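GCN5-related N-acetyltransferase (PDB 2R1I) probably transfers the acetyl group of acetyl-coenzyme A to an amine, as expected of a GCN5-related N-acetyltransferase. Local coordinates at residues S86-V91 against V97-E102; F43-E46 against P50-G53; A117-S122 against R147-R152; T35-L40 against S59-L64. One frame throughout, in Å; residues are numbered along the deposited sequence. Where two conformers were deposited one is given.

Contact 1 (S86-V91 against V97-E102); sequences SFRPNV and VAILDE
Ser86 and Ile99 pair through two backbone hydrogen bonds, Ser86 N to Ile99 O and Ile99 N to Ser86 O, each 2.9 Å long. Arg88 and Val97 form the next hydrogen-bonded pair of this antiparallel hairpin, strands 81-88 and 97-104 of the GNAT sheet, with Val97 N 2.8 Å from Arg88 O. Between them lies the non-hydrogen-bonded pair Phe87 and Ala98, where Ala98 CB sits over one face of the Phe87 ring, 4.0 Å from CE2. On the other face of the sheet the extended arginine chain runs alongside Val97 and lays its guanidinium over CG1, while NH1 comes within 3.3 Å of Ile99 CG1. Water 1, in the guanidinium plane, accepts from Arg88 NH1 at 3.0 Å and donates to Val97 O. The hydroxyl of Ser86, turned between its backbone N and carbonyl carbon (chi1 62°), donates to the syn side of Asp101 OD1 at 2.7 Å. Replacing Asp101 by alanine removes the carboxylate, and the Ser86 hydroxyl is likely to lose its acceptor. Asp101 and Glu102 form a classic bulge opposite Val84, consistent with the bulge GNAT proteins carry near bound acetyl-coenzyme A. Farther out, Arg88 of the second subunit packs on Ser86 and Ile99. With Glu135 as salt-bridge partner and water 1 at its edge, the guanidinium is probably compensated well enough to lie against Val97 and Ile99.

Contact 2 (F43-E46 against P50-G53); sequences FNTE and PTPG
A single side-chain-to-backbone hydrogen bond, backed by a small methyl contact, fastens the loop 50-53 to the C-terminal part of helix 33-47, just before helix 54-64 begins. Asn44 ND2 donates to Pro50 O at 2.7 Å with an N-H...O angle of 153°. The acceptor lies close to the amide plane of Asn44, whereas the donor stands 33° out of the carbonyl plane of Pro50. With CG anti to its own carbonyl carbon (chi1 -79°), the asparagine directs its amide at the loop, and CB rests 3.9 Å from Thr51 CB. At the next residue, Thr45 CG2 meets Thr51 CG2 at 3.5 Å, a tight pair of methyls. Without the amide, as with a leucine here, Pro50 O would probably lose its donor from the helix and the loop could shift away. Tyr104 is weakly bonded through its hydroxyl to Asn44 OD1, and a hydroxyl of a bound glycerol, probably from the crystallisation liquor, is also hydrogen-bonded to Pro50 O. Trp92 of the second subunit packs on Asn44 and Thr51. The arrangement is a loop connecting two successive helices, 33-47 and 54-64, the first two of this GNAT fold, with Gly53 as the N-cap residue of the second.

Contact 3 (A117-S122 against R147-R152); sequences ALLAAS and RFYEAR
Leu119 extends its side chain with CG anti to the backbone N (chi1 177°), which carries CD2 toward helix 143-150, and Phe148, with the same kind of first torsion (chi1 172°), swings its ring back to meet it. That one methyl makes the contact. It lies 3.7 Å from Arg152 CB and is nearly as near to Arg152 CD, so the leucine crosses the aliphatic part of the arginine. The same CD2 approaches Phe148 CE1 obliquely at 4.1 Å and reaches the edge of the Tyr149 ring near its plane, beside CD1. Within the segment 147-152 the arginine folds back over the phenylalanine: Phe148 CE2 stands 3.6 Å above the plane of the Arg152 guanidinium, over its centre. Arg152 NH1 also donates to a lone pair of Phe148 O at 3.1 Å, with that oxygen close to the guanidinium plane, and Ser116 OG bonds to NE. These bonds fix the rotation of the flat group and hold its aliphatic stem against Leu119. Helix 109-128 thereby meets residues 148-152 at helix 143-150, two helices of the GNAT domain beside its sheet, where Phe148 and Tyr149 both touch Leu103 of strand 97-104 and Leu118 faces Leu73 of strand 70-75.

Contact 4 (T35-L40 against S59-L64); sequences TVAQML and SRLSHL
Helices 35-40 and 59-64 cross with their N-to-C directions 126° apart and their axes 9.6 Å apart at the closest, Ala37 and Leu61 having the nearest CA atoms. Leu61 supplies the whole of one side of the contact. Its side chain leaves the second helix with CG anti to the carbonyl carbon (chi1 -77°), which sends the isobutyl group across to the first helix, where it meets Val36, Ala37 and Leu40. The leading methyl is CD1. It comes within 3.5 Å of the backbone nitrogen Ala37 N, so the leucine presses on the helix backbone itself as well as on side chains. The Val36 and Leu61 side chains cross at about a right angle, with Val36 CG1 3.7 Å from Leu61 CD1 and 4.0 Å from the other branch, CD2. The valine thus touches both methyls, using the branch that stands anti to its own backbone N. From the next turn Leu40 reaches in tip to tip, its CD1 4.2 Å from Leu61 CD1, and the methyl of Ala37 adds a contact with the same CD1 at 4.0 Å. All four residues are buried and the side-chain contacts are all apolar, the grip resting on the fit of one leucine among three neighbours. Ala33 extends this surface along helix 33-47, and Leu57 and Ala58 pack on Ala37 from helix 54-64. These first two helices of the GNAT fold meet the sheet through Val36, which rests on Val72 and Leu74 of strand 70-75, while Val91 of the second subunit packs on Leu61 and its Trp92 on Leu40.

In the fold
Contacts 2 and 4 share helix 33-47 and lie 13 Å apart between centres; contact 2 is nested inside the loop that contact 4 closes, and the two touch where Pro52 CG approaches Arg60 NH2 at 4.1 Å. Contacts 1 and 3 meet through Leu100, whose CD2 is 3.5 Å from Tyr149 OH. Contacts 2 and 3 stand on opposite sides of the chain's centre, about 24 Å apart between centres. All four touch the second subunit: Val91 O of one chain accepts from Arg60 NE of the other, linking contacts 1 and 4. Glycerol, probably from the crystallisation liquor, lies about 4 Å from the side chain of Asp101 and about 3 Å from that of Asn44, and may mark a pocket.

Contact 1 (S86-V91 against V97-E102)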
loop_
_atom_site.group_PDB
_atom_site.type_symbol
_atom_site.label_atom_id
_atom_site.label_comp_id
_atom_site.label_asym_id
_atom_site.label_seq_id
_atom_site.Cartn_x
_atom_site.Cartn_y
_atom_site.Cartn_z
ATOM N N SER A 86 6.919 3.732 -2.695
ATOM C CA SER A 86 6.583 2.594 -3.526
ATOM C C SER A 86 5.391 2.949 -4.406
ATOM O O SER A 86 4.544 3.724 -4.002
ATOM C CB SER A 86 6.250 1.380 -2.673
ATOM O OG SER A 86 5.132 1.552 -1.842
ATOM N N PHE A 87 5.391 2.349 -5.583
ATOM C CA PHE A 87 4.360 2.561 -6.615
ATOM C C PHE A 87 3.706 1.260 -6.973
ATOM O O PHE A 87 4.367 0.213 -7.043
ATOM C CB PHE A 87 5.040 3.142 -7.842
ATOM C CG PHE A 87 5.559 4.531 -7.646
ATOM C CD1 PHE A 87 6.799 4.754 -7.073
ATOM C CD2 PHE A 87 4.764 5.607 -7.975
ATOM C CE1 PHE A 87 7.228 6.068 -6.851
ATOM C CE2 PHE A 87 5.157 6.890 -7.773
ATOM C CZ PHE A 87 6.412 7.133 -7.212
ATOM N N ARG A 88 2.415 1.320 -7.275
ATOM C CA ARG A 88 1.676 0.130 -7.683
ATOM C C ARG A 88 0.487 0.567 -8.547
ATOM O O ARG A 88 -0.011 1.698 -8.419
ATOM C CB ARG A 88 1.195 -0.635 -6.461
ATOM C CG ARG A 88 0.051 0.014 -5.711
ATOM C CD ARG A 88 -0.255 -0.597 -4.349
ATOM N NE ARG A 88 -1.492 -0.064 -3.803
ATOM C CZ ARG A 88 -1.622 1.003 -3.002
ATOM N NH1 ARG A 88 -0.578 1.740 -2.634
ATOM N NH2 ARG A 88 -2.822 1.330 -2.557
ATOM N N PRO A 89 -0.009 -0.339 -9.386
ATOM C CA PRO A 89 -1.226 0.041 -10.124
ATOM C C PRO A 89 -2.484 -0.103 -9.202
ATOM O O PRO A 89 -2.419 -0.773 -8.170
ATOM C CB PRO A 89 -1.302 -0.994 -11.235
ATOM C CG PRO A 89 -0.105 -1.844 -11.162
ATOM C CD PRO A 89 0.473 -1.684 -9.799
ATOM N N ASN A 90 -3.629 0.315 -9.709
ATOM C CA ASN A 90 -4.876 0.306 -8.932
ATOM C C ASN A 90 -6.025 0.279 -9.932
ATOM O O ASN A 90 -5.970 0.992 -10.928
ATOM C CB ASN A 90 -4.907 1.506 -8.028
ATOM C CG ASN A 90 -6.112 1.509 -7.072
ATOM O OD1 ASN A 90 -7.195 1.884 -7.495
ATOM N ND2 ASN A 90 -5.904 1.140 -5.811
ATOM N N VAL A 91 -7.085 -0.507 -9.691
ATOM C CA VAL A 91 -8.168 -0.584 -10.666
ATOM C C VAL A 91 -8.917 0.732 -10.885
ATOM O O VAL A 91 -9.565 0.875 -11.893
ATOM C CB VAL A 91 -9.191 -1.703 -10.329
ATOM C CG1 VAL A 91 -8.503 -3.028 -10.185
ATOM C CG2 VAL A 91 -9.982 -1.427 -9.048
ATOM N N VAL A 97 -0.690 4.360 -7.670
ATOM C CA VAL A 97 -0.898 4.820 -6.321
ATOM C C VAL A 97 0.465 4.662 -5.629
ATOM O O VAL A 97 1.148 3.641 -5.793
ATOM C CB VAL A 97 -1.982 4.066 -5.558
ATOM C CG1 VAL A 97 -2.084 4.556 -4.093
ATOM C CG2 VAL A 97 -3.342 4.263 -6.292
ATOM N N ALA A 98 0.856 5.712 -4.873
ATOM C CA ALA A 98 2.129 5.700 -4.183
ATOM C C ALA A 98 1.928 5.585 -2.681
ATOM O O ALA A 98 0.942 6.107 -2.129
ATOM C CB ALA A 98 2.912 6.947 -4.511
ATOM N N ILE A 99 2.897 4.949 -1.995
ATOM C CA ILE A 99 2.992 4.959 -0.538
ATOM C C ILE A 99 4.314 5.596 -0.152
ATOM O O ILE A 99 5.377 5.264 -0.736
ATOM C CB ILE A 99 2.849 3.543 0.108
ATOM C CG1 ILE A 99 1.517 2.849 -0.273
ATOM C CG2 ILE A 99 2.994 3.553 1.634
ATOM C CD1 ILE A 99 1.554 1.315 -0.017
ATOM N N LEU A 100 4.238 6.481 0.836
ATOM C CA LEU A 100 5.426 6.919 1.574
ATOM C C LEU A 100 5.815 5.836 2.591
ATOM O O LEU A 100 5.362 5.834 3.734
ATOM C CB LEU A 100 5.166 8.261 2.238
ATOM C CG LEU A 100 6.399 8.914 2.900
ATOM C CD1 LEU A 100 7.458 9.256 1.824
ATOM C CD2 LEU A 100 6.018 10.196 3.684
ATOM N N ASP A 101 6.596 4.851 2.120
ATOM C CA ASP A 101 7.003 3.679 2.900
ATOM C C ASP A 101 7.795 4.113 4.138
ATOM O O ASP A 101 7.653 3.552 5.217
ATOM C CB ASP A 101 7.922 2.758 2.056
ATOM C CG ASP A 101 7.234 2.013 0.926
ATOM O OD1 ASP A 101 6.023 2.174 0.682
ATOM O OD2 ASP A 101 7.964 1.262 0.226
ATOM N N GLU A 102 8.687 5.075 3.959
ATOM C CA GLU A 102 9.510 5.575 5.040
ATOM C C GLU A 102 9.838 7.030 4.802
ATOM O O GLU A 102 10.063 7.479 3.679
ATOM C CB GLU A 102 10.844 4.795 5.224
ATOM C CG GLU A 102 10.783 3.272 5.296
ATOM C CD GLU A 102 10.143 2.702 6.533
ATOM O OE1 GLU A 102 9.879 3.427 7.523
ATOM O OE2 GLU A 102 9.836 1.487 6.505
HETATM O O HOH W 1 2.270 1.720 -3.569
#

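Contact 2 (F43-E46 against P50-G53)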
loop_
_atom_site.group_PDB
_atom_site.type_symbol
_atom_site.label_atom_id
_atom_site.label_comp_id
_atom_site.label_asym_id
_atom_site.label_seq_id
_atom_site.Cartn_x
_atom_site.Cartn_y
_atom_site.Cartn_z
ATOM N N PHE A 43 19.351 4.276 10.972
ATOM C CA PHE A 43 18.095 4.823 11.473
ATOM C C PHE A 43 17.348 3.826 12.341
ATOM O O PHE A 43 16.881 4.183 13.442
ATOM C CB PHE A 43 17.194 5.366 10.364
ATOM C CG PHE A 43 17.428 6.818 10.087
ATOM C CD1 PHE A 43 16.977 7.786 10.966
ATOM C CD2 PHE A 43 18.104 7.218 8.956
ATOM C CE1 PHE A 43 17.226 9.117 10.729
ATOM C CE2 PHE A 43 18.345 8.551 8.713
ATOM C CZ PHE A 43 17.903 9.501 9.582
ATOM N N ASN A 44 17.270 2.577 11.899
ATOM C CA ASN A 44 16.619 1.547 12.725
ATOM C C ASN A 44 17.336 1.218 14.018
ATOM O O ASN A 44 16.737 1.247 15.103
ATOM C CB ASN A 44 16.402 0.267 11.914
ATOM C CG ASN A 44 15.199 0.373 11.011
ATOM O OD1 ASN A 44 14.822 1.480 10.634
ATOM N ND2 ASN A 44 14.544 -0.742 10.727
ATOM N N THR A 45 18.609 0.902 13.935
ATOM C CA THR A 45 19.327 0.508 15.135
ATOM C C THR A 45 19.354 1.630 16.202
ATOM O O THR A 45 19.291 1.339 17.408
ATOM C CB THR A 45 20.732 -0.007 14.797
ATOM O OG1 THR A 45 21.536 1.055 14.265
ATOM C CG2 THR A 45 20.639 -1.150 13.804
ATOM N N GLU A 46 19.427 2.896 15.784
ATOM C CA GLU A 46 19.455 4.018 16.739
ATOM C C GLU A 46 18.117 4.148 17.512
ATOM O O GLU A 46 18.098 4.616 18.660
ATOM C CB GLU A 46 19.813 5.338 16.034
ATOM C CG GLU A 46 20.363 6.425 16.978
ATOM C CD GLU A 46 20.329 7.824 16.381
ATOM O OE1 GLU A 46 20.337 7.957 15.130
ATOM O OE2 GLU A 46 20.288 8.795 17.171
ATOM N N PRO A 50 14.176 -3.360 14.428
ATOM C CA PRO A 50 15.015 -4.412 13.854
ATOM C C PRO A 50 15.370 -4.062 12.399
ATOM O O PRO A 50 14.682 -3.232 11.722
ATOM C CB PRO A 50 14.135 -5.665 13.942
ATOM C CG PRO A 50 12.717 -5.131 13.890
ATOM C CD PRO A 50 12.772 -3.780 14.602
ATOM N N THR A 51 16.472 -4.645 11.947
ATOM C CA THR A 51 16.946 -4.407 10.590
ATOM C C THR A 51 17.814 -5.568 10.095
ATOM O O THR A 51 18.561 -6.148 10.846
ATOM C CB THR A 51 17.728 -3.070 10.517
ATOM O OG1 THR A 51 18.304 -2.909 9.218
ATOM C CG2 THR A 51 18.833 -3.041 11.552
ATOM N N PRO A 52 17.723 -5.889 8.791
ATOM C CA PRO A 52 18.662 -6.761 8.159
ATOM C C PRO A 52 20.025 -6.098 8.161
ATOM O O PRO A 52 20.124 -4.901 8.441
ATOM C CB PRO A 52 18.141 -6.901 6.716
ATOM C CG PRO A 52 16.897 -6.337 6.700
ATOM C CD PRO A 52 16.696 -5.427 7.866
ATOM N N GLY A 53 21.069 -6.870 7.909
ATOM C CA GLY A 53 22.383 -6.328 7.759
ATOM C C GLY A 53 22.548 -5.521 6.487
ATOM O O GLY A 53 21.721 -5.604 5.565
#

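Contact 3 (A117-S122 against R147-R152)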
loop_
_atom_site.group_PDB
_atom_site.type_symbol
_atom_site.label_atom_id
_atom_site.label_comp_id
_atom_site.label_asym_id
_atom_site.label_seq_id
_atom_site.Cartn_x
_atom_site.Cartn_y
_atom_site.Cartn_z
ATOM N N ALA A 117 11.097 19.012 3.297
ATOM C CA ALA A 117 11.642 19.031 1.912
ATOM C C ALA A 117 11.478 17.672 1.191
ATOM O O ALA A 117 11.162 17.596 0.001
ATOM C CB ALA A 117 13.170 19.432 1.954
ATOM N N LEU A 118 11.735 16.607 1.923
ATOM C CA LEU A 118 11.629 15.270 1.347
ATOM C C LEU A 118 10.172 14.975 0.952
ATOM O O LEU A 118 9.922 14.358 -0.102
ATOM C CB LEU A 118 12.187 14.254 2.331
ATOM C CG LEU A 118 13.721 14.147 2.317
ATOM C CD1 LEU A 118 14.249 13.466 3.568
ATOM C CD2 LEU A 118 14.194 13.379 1.027
ATOM N N LEU A 119 9.232 15.389 1.810
ATOM C CA LEU A 119 7.806 15.159 1.526
ATOM C C LEU A 119 7.363 15.907 0.256
ATOM O O LEU A 119 6.683 15.373 -0.609
ATOM C CB LEU A 119 6.916 15.482 2.738
ATOM C CG LEU A 119 5.405 15.331 2.475
ATOM C CD1 LEU A 119 5.120 13.862 2.031
ATOM C CD2 LEU A 119 4.573 15.731 3.682
ATOM N N ALA A 120 7.758 17.169 0.150
ATOM C CA ALA A 120 7.428 17.962 -1.017
ATOM C C ALA A 120 8.017 17.377 -2.299
ATOM O O ALA A 120 7.344 17.307 -3.342
ATOM C CB ALA A 120 7.863 19.456 -0.776
ATOM N N ALA A 121 9.268 16.930 -2.244
ATOM C CA ALA A 121 9.892 16.308 -3.403
ATOM C C ALA A 121 9.156 14.998 -3.790
ATOM O O ALA A 121 8.991 14.703 -4.980
ATOM C CB ALA A 121 11.386 16.042 -3.120
ATOM N N SER A 122 8.719 14.235 -2.781
ATOM C CA SER A 122 7.941 12.976 -2.997
ATOM C C SER A 122 6.627 13.265 -3.715
ATOM O O SER A 122 6.291 12.613 -4.676
ATOM C CB SER A 122 7.654 12.274 -1.667
ATOM O OG SER A 122 8.867 11.907 -0.976
ATOM N N ARG A 147 1.001 15.058 13.541
ATOM C CA ARG A 147 0.921 16.524 13.444
ATOM C C ARG A 147 1.637 17.047 12.202
ATOM O O ARG A 147 1.156 17.967 11.524
ATOM C CB ARG A 147 1.514 17.189 14.689
ATOM C CG ARG A 147 1.316 18.718 14.760
ATOM C CD ARG A 147 1.840 19.295 16.106
ATOM N NE ARG A 147 2.968 18.485 16.572
ATOM C CZ ARG A 147 3.007 17.741 17.684
ATOM N NH1 ARG A 147 1.999 17.722 18.561
ATOM N NH2 ARG A 147 4.097 17.019 17.926
ATOM N N PHE A 148 2.765 16.403 11.891
ATOM C CA PHE A 148 3.599 16.750 10.729
ATOM C C PHE A 148 2.876 16.504 9.390
ATOM O O PHE A 148 2.836 17.387 8.533
ATOM C CB PHE A 148 4.915 15.972 10.789
ATOM C CG PHE A 148 5.771 16.094 9.549
ATOM C CD1 PHE A 148 5.638 15.216 8.501
ATOM C CD2 PHE A 148 6.717 17.106 9.443
ATOM C CE1 PHE A 148 6.449 15.333 7.361
ATOM C CE2 PHE A 148 7.532 17.209 8.306
ATOM C CZ PHE A 148 7.379 16.339 7.274
ATOM N N TYR A 149 2.276 15.333 9.227
ATOM C CA TYR A 149 1.581 15.055 7.970
ATOM C C TYR A 149 0.307 15.851 7.836
ATOM O O TYR A 149 0.001 16.351 6.743
ATOM C CB TYR A 149 1.326 13.568 7.841
ATOM C CG TYR A 149 2.600 12.785 7.657
ATOM C CD1 TYR A 149 3.449 13.050 6.591
ATOM C CD2 TYR A 149 2.966 11.782 8.560
ATOM C CE1 TYR A 149 4.625 12.315 6.408
ATOM C CE2 TYR A 149 4.147 11.059 8.395
ATOM C CZ TYR A 149 4.971 11.332 7.324
ATOM O OH TYR A 149 6.141 10.589 7.172
ATOM N N GLU A 150 -0.423 16.020 8.938
ATOM C CA GLU A 150 -1.703 16.722 8.913
ATOM C C GLU A 150 -1.486 18.193 8.546
ATOM O O GLU A 150 -2.321 18.788 7.881
ATOM C CB GLU A 150 -2.471 16.545 10.238
ATOM C CG GLU A 150 -3.019 15.161 10.433
ATOM C CD GLU A 150 -3.679 14.908 11.767
ATOM O OE1 GLU A 150 -3.735 15.839 12.600
ATOM O OE2 GLU A 150 -4.158 13.768 12.001
ATOM N N ALA A 151 -0.337 18.748 8.916
ATOM C CA ALA A 151 0.017 20.139 8.548
ATOM C C ALA A 151 0.422 20.308 7.077
ATOM O O ALA A 151 0.585 21.440 6.610
ATOM C CB ALA A 151 1.157 20.625 9.419
ATOM N N ARG A 152 0.622 19.182 6.391
ATOM C CA ARG A 152 1.099 19.129 4.991
ATOM C C ARG A 152 0.128 18.316 4.088
ATOM O O ARG A 152 0.548 17.543 3.216
ATOM C CB ARG A 152 2.502 18.529 4.937
ATOM C CG ARG A 152 3.533 19.484 5.485
ATOM C CD ARG A 152 4.805 18.793 5.915
ATOM N NE ARG A 152 5.705 19.792 6.505
ATOM C CZ ARG A 152 5.633 20.258 7.754
ATOM N NH1 ARG A 152 4.693 19.852 8.598
ATOM N NH2 ARG A 152 6.504 21.170 8.166
#

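Contact 4 (T35-L40 against S59-L64)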
loop_
_atom_site.group_PDB
_atom_site.type_symbol
_atom_site.label_atom_id
_atom_site.label_comp_id
_atom_site.label_asym_id
_atom_site.label_seq_id
_atom_site.Cartn_x
_atom_site.Cartn_y
_atom_site.Cartn_z
ATOM N N THR A 35 25.200 3.406 0.437
ATOM C CA THR A 35 24.881 4.573 1.242
ATOM C C THR A 35 23.511 4.417 1.865
ATOM O O THR A 35 23.319 4.557 3.098
ATOM C CB THR A 35 24.956 5.852 0.369
ATOM O OG1 THR A 35 26.328 6.088 0.050
ATOM C CG2 THR A 35 24.400 7.119 1.076
ATOM N N VAL A 36 22.565 4.073 1.024
ATOM C CA VAL A 36 21.153 3.922 1.433
ATOM C C VAL A 36 21.021 2.769 2.438
ATOM O O VAL A 36 20.332 2.896 3.451
ATOM C CB VAL A 36 20.201 3.742 0.245
ATOM C CG1 VAL A 36 18.782 3.462 0.737
ATOM C CG2 VAL A 36 20.183 5.031 -0.618
ATOM N N ALA A 37 21.688 1.652 2.146
ATOM C CA ALA A 37 21.698 0.487 3.050
ATOM C C ALA A 37 22.138 0.877 4.458
ATOM O O ALA A 37 21.477 0.543 5.447
ATOM C CB ALA A 37 22.589 -0.623 2.505
ATOM N N GLN A 38 23.224 1.622 4.539
ATOM C CA GLN A 38 23.778 2.056 5.823
ATOM C C GLN A 38 22.877 3.049 6.539
ATOM O O GLN A 38 22.664 2.933 7.765
ATOM C CB GLN A 38 25.148 2.685 5.620
ATOM C CG GLN A 38 25.916 2.945 6.893
ATOM C CD GLN A 38 26.316 1.653 7.627
ATOM O OE1 GLN A 38 27.036 0.798 7.084
ATOM N NE2 GLN A 38 25.842 1.512 8.861
HETATM N N MSE A 39 22.303 3.992 5.804
HETATM C CA MSE A 39 21.321 4.888 6.394
HETATM C C MSE A 39 20.088 4.173 6.948
HETATM O O MSE A 39 19.642 4.496 8.074
HETATM C CB MSE A 39 20.902 5.961 5.409
HETATM C CG MSE A 39 22.044 6.830 4.970
HETATM SE SE MSE A 39 21.422 8.054 3.617
HETATM C CE MSE A 39 20.112 8.953 4.915
ATOM N N LEU A 40 19.556 3.212 6.202
ATOM C CA LEU A 40 18.377 2.456 6.654
ATOM C C LEU A 40 18.701 1.646 7.901
ATOM O O LEU A 40 17.903 1.571 8.850
ATOM C CB LEU A 40 17.895 1.510 5.579
ATOM C CG LEU A 40 17.191 2.109 4.357
ATOM C CD1 LEU A 40 16.893 1.068 3.323
ATOM C CD2 LEU A 40 15.891 2.873 4.788
ATOM N N SER A 59 22.307 -5.340 -1.332
ATOM C CA SER A 59 21.999 -6.252 -2.429
ATOM C C SER A 59 20.565 -6.004 -2.931
ATOM O O SER A 59 20.342 -5.853 -4.163
ATOM C CB SER A 59 22.180 -7.709 -1.984
ATOM O OG SER A 59 21.640 -8.562 -2.977
ATOM N N ARG A 60 19.606 -5.900 -2.001
ATOM C CA ARG A 60 18.237 -5.618 -2.376
ATOM C C ARG A 60 18.127 -4.269 -3.073
ATOM O O ARG A 60 17.463 -4.112 -4.091
ATOM C CB ARG A 60 17.304 -5.653 -1.182
ATOM C CG ARG A 60 15.870 -5.524 -1.539
ATOM C CD ARG A 60 15.035 -6.489 -0.756
ATOM N NE ARG A 60 15.164 -6.262 0.663
ATOM C CZ ARG A 60 15.477 -7.165 1.607
ATOM N NH1 ARG A 60 15.711 -8.457 1.372
ATOM N NH2 ARG A 60 15.523 -6.748 2.855
ATOM N N LEU A 61 18.806 -3.277 -2.515
ATOM C CA LEU A 61 18.739 -1.938 -3.080
ATOM C C LEU A 61 19.405 -1.812 -4.466
ATOM O O LEU A 61 18.972 -1.002 -5.260
ATOM C CB LEU A 61 19.355 -0.941 -2.117
ATOM C CG LEU A 61 18.448 -0.595 -0.938
ATOM C CD1 LEU A 61 19.358 -0.110 0.140
ATOM C CD2 LEU A 61 17.325 0.401 -1.296
ATOM N N SER A 62 20.422 -2.620 -4.740
ATOM C CA SER A 62 21.058 -2.633 -6.058
ATOM C C SER A 62 20.069 -3.121 -7.094
ATOM O O SER A 62 20.213 -2.834 -8.294
ATOM C CB SER A 62 22.304 -3.512 -6.055
ATOM O OG SER A 62 23.339 -2.855 -5.373
ATOM N N HIS A 63 19.075 -3.872 -6.627
ATOM C CA HIS A 63 17.940 -4.230 -7.462
ATOM C C HIS A 63 16.916 -3.107 -7.563
ATOM O O HIS A 63 16.647 -2.595 -8.633
ATOM C CB HIS A 63 17.254 -5.505 -6.968
ATOM C CG HIS A 63 16.364 -6.102 -7.999
ATOM N ND1 HIS A 63 14.988 -6.167 -7.883
ATOM C CD2 HIS A 63 16.669 -6.604 -9.216
ATOM C CE1 HIS A 63 14.494 -6.725 -8.977
ATOM N NE2 HIS A 63 15.487 -6.962 -9.814
ATOM N N LEU A 64 16.352 -2.716 -6.427
ATOM C CA LEU A 64 15.268 -1.747 -6.389
ATOM C C LEU A 64 15.625 -0.404 -7.023
ATOM O O LEU A 64 14.791 0.182 -7.747
ATOM C CB LEU A 64 14.797 -1.582 -4.940
ATOM C CG LEU A 64 14.186 -2.800 -4.315
ATOM C CD1 LEU A 64 13.840 -2.546 -2.839
ATOM C CD2 LEU A 64 12.981 -3.276 -5.106
#